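Local coordinates for 5-carboxyvanillate decarboxylase (Sphingomonas paucimobilis, PDB 4L6D), which probably removes a carboxyl group from 5-carboxyvanillate to give vanillate, as a manganese-binding member of the amidohydrolase superfamily, at residues 206-216 with 256-267. Numbering follows the deposited sequence.
With VNL (4-hydroxy-3-methoxybenzoate), chain L.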
loop_
_atom_site.group_PDB
_atom_site.type_symbol
_atom_site.label_atom_id
_atom_site.label_comp_id
_atom_site.label_asym_id
_atom_site.label_seq_id
_atom_site.Cartn_x
_atom_site.Cartn_y
_atom_site.Cartn_z
ATOM N N ALA A 206 -9.996 -4.327 1.710
ATOM C CA ALA A 206 -9.838 -5.231 2.839
ATOM C C ALA A 206 -9.657 -4.516 4.181
ATOM O O ALA A 206 -10.183 -4.969 5.211
ATOM C CB ALA A 206 -8.688 -6.206 2.588
ATOM N N VAL A 207 -8.898 -3.422 4.184
ATOM C CA VAL A 207 -8.726 -2.669 5.423
ATOM C C VAL A 207 -10.063 -2.081 5.899
ATOM O O VAL A 207 -10.366 -2.110 7.092
ATOM C CB VAL A 207 -7.640 -1.584 5.268
ATOM C CG1 VAL A 207 -7.632 -0.635 6.464
ATOM C CG2 VAL A 207 -6.282 -2.248 5.105
ATOM N N ARG A 208 -10.873 -1.574 4.970
ATOM C CA ARG A 208 -12.201 -1.077 5.323
ATOM C C ARG A 208 -13.035 -2.206 5.923
ATOM O O ARG A 208 -13.749 -2.006 6.903
ATOM C CB ARG A 208 -12.936 -0.493 4.108
ATOM C CG ARG A 208 -12.318 0.781 3.539
ATOM C CD ARG A 208 -13.114 1.269 2.310
ATOM N NE ARG A 208 -14.462 1.682 2.707
ATOM C CZ ARG A 208 -14.820 2.934 2.966
ATOM N NH1 ARG A 208 -13.958 3.931 2.801
ATOM N NH2 ARG A 208 -16.052 3.197 3.374
ATOM N N MET A 209 -12.930 -3.397 5.338
ATOM C CA MET A 209 -13.681 -4.546 5.858
ATOM C C MET A 209 -13.298 -4.835 7.301
ATOM O O MET A 209 -14.160 -4.977 8.172
ATOM C CB MET A 209 -13.445 -5.793 4.998
ATOM C CG MET A 209 -14.072 -5.710 3.604
ATOM S SD MET A 209 -13.467 -6.978 2.470
ATOM C CE MET A 209 -14.333 -8.435 3.049
ATOM N N ILE A 210 -11.996 -4.894 7.561
ATOM C CA ILE A 210 -11.532 -5.159 8.913
ATOM C C ILE A 210 -11.956 -4.063 9.891
ATOM O O ILE A 210 -12.540 -4.352 10.938
ATOM C CB ILE A 210 -10.006 -5.326 8.936
ATOM C CG1 ILE A 210 -9.613 -6.595 8.168
ATOM C CG2 ILE A 210 -9.480 -5.393 10.362
ATOM C CD1 ILE A 210 -8.125 -6.718 7.922
ATOM N N LEU A 211 -11.654 -2.812 9.563
ATOM C CA LEU A 211 -11.919 -1.717 10.490
ATOM C C LEU A 211 -13.402 -1.475 10.748
ATOM O O LEU A 211 -13.770 -0.962 11.806
ATOM C CB LEU A 211 -11.241 -0.418 10.027
ATOM C CG LEU A 211 -9.709 -0.448 10.045
ATOM C CD1 LEU A 211 -9.158 0.895 9.582
ATOM C CD2 LEU A 211 -9.158 -0.808 11.421
ATOM N N SER A 212 -14.253 -1.868 9.799
ATOM C CA SER A 212 -15.691 -1.686 9.948
ATOM C C SER A 212 -16.310 -2.708 10.895
ATOM O O SER A 212 -17.468 -2.564 11.288
ATOM C CB SER A 212 -16.397 -1.779 8.598
ATOM O OG SER A 212 -16.409 -3.121 8.145
ATOM N N GLY A 213 -15.549 -3.744 11.253
ATOM C CA GLY A 213 -16.059 -4.780 12.138
ATOM C C GLY A 213 -16.795 -5.893 11.421
ATOM O O GLY A 213 -17.541 -6.655 12.038
ATOM N N LEU A 214 -16.568 -6.011 10.117
ATOM C CA LEU A 214 -17.251 -7.031 9.330
ATOM C C LEU A 214 -16.959 -8.423 9.882
ATOM O O LEU A 214 -17.811 -9.303 9.849
ATOM C CB LEU A 214 -16.832 -6.940 7.860
ATOM C CG LEU A 214 -17.620 -7.822 6.887
ATOM C CD1 LEU A 214 -19.034 -7.282 6.683
ATOM C CD2 LEU A 214 -16.878 -7.936 5.550
ATOM N N PHE A 215 -15.751 -8.612 10.404
ATOM C CA PHE A 215 -15.371 -9.919 10.935
ATOM C C PHE A 215 -15.811 -10.196 12.369
ATOM O O PHE A 215 -15.653 -11.314 12.848
ATOM C CB PHE A 215 -13.889 -10.186 10.695
ATOM C CG PHE A 215 -13.513 -10.056 9.245
ATOM C CD1 PHE A 215 -13.794 -11.077 8.355
ATOM C CD2 PHE A 215 -12.940 -8.874 8.759
ATOM C CE1 PHE A 215 -13.475 -10.948 6.992
ATOM C CE2 PHE A 215 -12.621 -8.741 7.415
ATOM C CZ PHE A 215 -12.890 -9.779 6.533
ATOM N N ASP A 216 -16.378 -9.197 13.046
ATOM C CA ASP A 216 -17.123 -9.479 14.272
ATOM C C ASP A 216 -18.546 -9.897 13.907
ATOM O O ASP A 216 -19.149 -10.730 14.584
ATOM C CB ASP A 216 -17.147 -8.282 15.223
ATOM C CG ASP A 216 -15.830 -8.098 15.957
ATOM O OD1 ASP A 216 -14.986 -9.030 15.963
ATOM O OD2 ASP A 216 -15.652 -7.014 16.546
ATOM N N LYS A 256 -13.580 -6.612 18.659
ATOM C CA LYS A 256 -13.234 -7.638 19.635
ATOM C C LYS A 256 -11.738 -7.954 19.616
ATOM O O LYS A 256 -11.134 -8.163 20.675
ATOM C CB LYS A 256 -14.048 -8.905 19.361
ATOM C CG LYS A 256 -13.812 -10.033 20.351
ATOM C CD LYS A 256 -14.509 -11.311 19.857
ATOM C CE LYS A 256 -14.262 -12.486 20.799
ATOM N NZ LYS A 256 -14.873 -12.269 22.142
ATOM N N LEU A 257 -11.149 -7.976 18.419
ATOM C CA LEU A 257 -9.742 -8.327 18.240
ATOM C C LEU A 257 -8.968 -7.140 17.687
ATOM O O LEU A 257 -9.553 -6.120 17.312
ATOM C CB LEU A 257 -9.594 -9.487 17.251
ATOM C CG LEU A 257 -10.422 -10.761 17.473
ATOM C CD1 LEU A 257 -10.124 -11.767 16.371
ATOM C CD2 LEU A 257 -10.166 -11.375 18.835
ATOM N N LYS A 258 -7.653 -7.288 17.609
ATOM C CA LYS A 258 -6.816 -6.293 16.928
ATOM C C LYS A 258 -6.901 -6.496 15.413
ATOM O O LYS A 258 -7.139 -7.614 14.945
ATOM C CB LYS A 258 -5.350 -6.439 17.355
ATOM C CG LYS A 258 -5.082 -6.241 18.840
ATOM C CD LYS A 258 -3.615 -6.461 19.164
ATOM C CE LYS A 258 -3.392 -6.411 20.674
ATOM N NZ LYS A 258 -2.003 -6.797 21.070
ATOM N N PRO A 259 -6.685 -5.428 14.632
ATOM C CA PRO A 259 -6.668 -5.566 13.165
ATOM C C PRO A 259 -5.824 -6.743 12.651
ATOM O O PRO A 259 -6.313 -7.508 11.811
ATOM C CB PRO A 259 -6.116 -4.212 12.705
ATOM C CG PRO A 259 -6.640 -3.257 13.750
ATOM C CD PRO A 259 -6.557 -4.016 15.057
ATOM N N SER A 260 -4.610 -6.922 13.167
ATOM C CA SER A 260 -3.734 -7.984 12.673
ATOM C C SER A 260 -4.274 -9.351 13.066
ATOM O O SER A 260 -4.012 -10.354 12.388
ATOM C CB SER A 260 -2.301 -7.817 13.194
ATOM O OG SER A 260 -2.224 -8.137 14.574
ATOM N N GLU A 261 -5.034 -9.390 14.160
ATOM C CA GLU A 261 -5.651 -10.643 14.590
ATOM C C GLU A 261 -6.785 -11.078 13.670
ATOM O O GLU A 261 -6.929 -12.268 13.401
ATOM C CB GLU A 261 -6.083 -10.583 16.062
ATOM C CG GLU A 261 -4.880 -10.489 16.997
ATOM C CD GLU A 261 -5.222 -10.090 18.420
ATOM O OE1 GLU A 261 -6.363 -9.663 18.687
ATOM O OE2 GLU A 261 -4.327 -10.204 19.292
ATOM N N TYR A 262 -7.579 -10.129 13.178
ATOM C CA TYR A 262 -8.502 -10.452 12.088
ATOM C C TYR A 262 -7.747 -10.930 10.868
ATOM O O TYR A 262 -8.179 -11.869 10.197
ATOM C CB TYR A 262 -9.374 -9.258 11.694
ATOM C CG TYR A 262 -10.296 -8.862 12.807
ATOM C CD1 TYR A 262 -11.359 -9.684 13.174
ATOM C CD2 TYR A 262 -10.074 -7.700 13.534
ATOM C CE1 TYR A 262 -12.192 -9.346 14.212
ATOM C CE2 TYR A 262 -10.903 -7.351 14.584
ATOM C CZ TYR A 262 -11.961 -8.181 14.924
ATOM O OH TYR A 262 -12.787 -7.859 15.979
ATOM N N PHE A 263 -6.630 -10.278 10.545
ATOM C CA PHE A 263 -5.943 -10.670 9.331
ATOM C C PHE A 263 -5.451 -12.114 9.454
ATOM O O PHE A 263 -5.615 -12.902 8.532
ATOM C CB PHE A 263 -4.798 -9.714 8.965
ATOM C CG PHE A 263 -4.345 -9.887 7.548
ATOM C CD1 PHE A 263 -5.068 -9.319 6.510
ATOM C CD2 PHE A 263 -3.271 -10.698 7.243
ATOM C CE1 PHE A 263 -4.694 -9.504 5.192
ATOM C CE2 PHE A 263 -2.884 -10.894 5.917
ATOM C CZ PHE A 263 -3.597 -10.293 4.890
ATOM N N ARG A 264 -4.905 -12.485 10.608
ATOM C CA ARG A 264 -4.415 -13.850 10.758
ATOM C C ARG A 264 -5.556 -14.862 10.926
ATOM O O ARG A 264 -5.440 -15.998 10.459
ATOM C CB ARG A 264 -3.431 -13.964 11.930
ATOM C CG ARG A 264 -2.123 -13.197 11.727
ATOM C CD ARG A 264 -1.141 -13.445 12.882
ATOM N NE ARG A 264 -0.181 -12.346 12.995
ATOM C CZ ARG A 264 -0.373 -11.253 13.728
ATOM N NH1 ARG A 264 -1.478 -11.110 14.448
ATOM N NH2 ARG A 264 0.556 -10.305 13.763
ATOM N N ARG A 265 -6.651 -14.466 11.578
ATOM C CA ARG A 265 -7.759 -15.396 11.824
ATOM C C ARG A 265 -8.590 -15.621 10.573
ATOM O O ARG A 265 -8.946 -16.762 10.247
ATOM C CB ARG A 265 -8.672 -14.877 12.944
ATOM C CG ARG A 265 -9.732 -15.882 13.395
ATOM C CD ARG A 265 -10.703 -15.288 14.426
ATOM N NE ARG A 265 -11.556 -14.280 13.801
ATOM C CZ ARG A 265 -12.573 -13.663 14.390
ATOM N NH1 ARG A 265 -12.896 -13.937 15.646
ATOM N NH2 ARG A 265 -13.281 -12.775 13.698
ATOM N N ASN A 266 -8.915 -14.527 9.888
ATOM C CA ASN A 266 -9.889 -14.550 8.791
ATOM C C ASN A 266 -9.323 -14.511 7.382
ATOM O O ASN A 266 -10.070 -14.726 6.419
ATOM C CB ASN A 266 -10.888 -13.404 8.958
ATOM C CG ASN A 266 -11.768 -13.579 10.179
ATOM O OD1 ASN A 266 -11.518 -12.997 11.244
ATOM N ND2 ASN A 266 -12.810 -14.398 10.039
ATOM N N PHE A 267 -8.029 -14.231 7.245
ATOM C CA PHE A 267 -7.433 -14.142 5.912
ATOM C C PHE A 267 -6.334 -15.168 5.699
ATOM O O PHE A 267 -5.691 -15.621 6.647
ATOM C CB PHE A 267 -6.807 -12.761 5.665
ATOM C CG PHE A 267 -7.798 -11.633 5.560
ATOM C CD1 PHE A 267 -8.492 -11.195 6.665
ATOM C CD2 PHE A 267 -7.965 -10.967 4.360
ATOM C CE1 PHE A 267 -9.387 -10.126 6.570
ATOM C CE2 PHE A 267 -8.849 -9.895 4.254
ATOM C CZ PHE A 267 -9.562 -9.481 5.360
HETATM C C1 VNL L . 3.435 -7.447 14.823
HETATM C CO1 VNL L . 2.295 -7.024 14.115
HETATM C CO2 VNL L . 3.479 -7.443 16.235
HETATM C CM1 VNL L . 1.155 -6.575 14.804
HETATM C CM2 VNL L . 2.362 -6.999 16.943
HETATM O OM VNL L . 2.285 -6.948 18.312
HETATM C CZ VNL L . 1.169 -6.549 16.205
HETATM C CC VNL L . 4.637 -7.925 14.063
HETATM C CV VNL L . 3.386 -7.392 19.124
HETATM O O1 VNL L . 4.490 -8.602 13.005
HETATM O O2 VNL L . 5.764 -7.621 14.531
HETATM O O3 VNL L . 0.149 -6.026 16.966
HETATM O O HOH W 1 -15.012 -11.922 16.144
#
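Ile210 is the bump that helix 206-211 presents to helix 259-266, and a branched aliphatic suits the place because its two arms fill different hollows. Ile210 CG2 enters the notch between Pro259 and the Tyr262 ring, 4.0 Å from Tyr262 CD2, because chi1 of -66° turns it away from the backbone N; Ile210 CD1 lies 3.9 Å from Phe267 CE1. Pro259, which suits a first turn because no N-H is called for there, also meets Leu211. Deeper in, Phe267 turns its edge to the face of Phe215 in an offset edge-to-face stack, planes at 62°, while the Asn266 amide lies obliquely along Phe215. Asn266 OD1 receives both NE and NH2 of Arg265, holding the guanidinium near Phe215 O. At the outer end Tyr262 reaches past Phe215 CB, and its hydroxyl gives a very short bond, 2.5 Å from Tyr262 OH to Asp216 OD1. Asp216 OD2 takes Lys256 N on its syn lone pair, and Tyr262 OH accepts from Leu257 N. A phenylalanine in place of Tyr262 would probably leave Asp216 OD1 and Leu257 N without this partner. Ser260 and Arg264 line a vanillate pocket. The chemistry implies an apolar TIM-barrel seam, closed at its more exposed end by the Asp216 carboxylate, which water 1 links to Arg265 NH1.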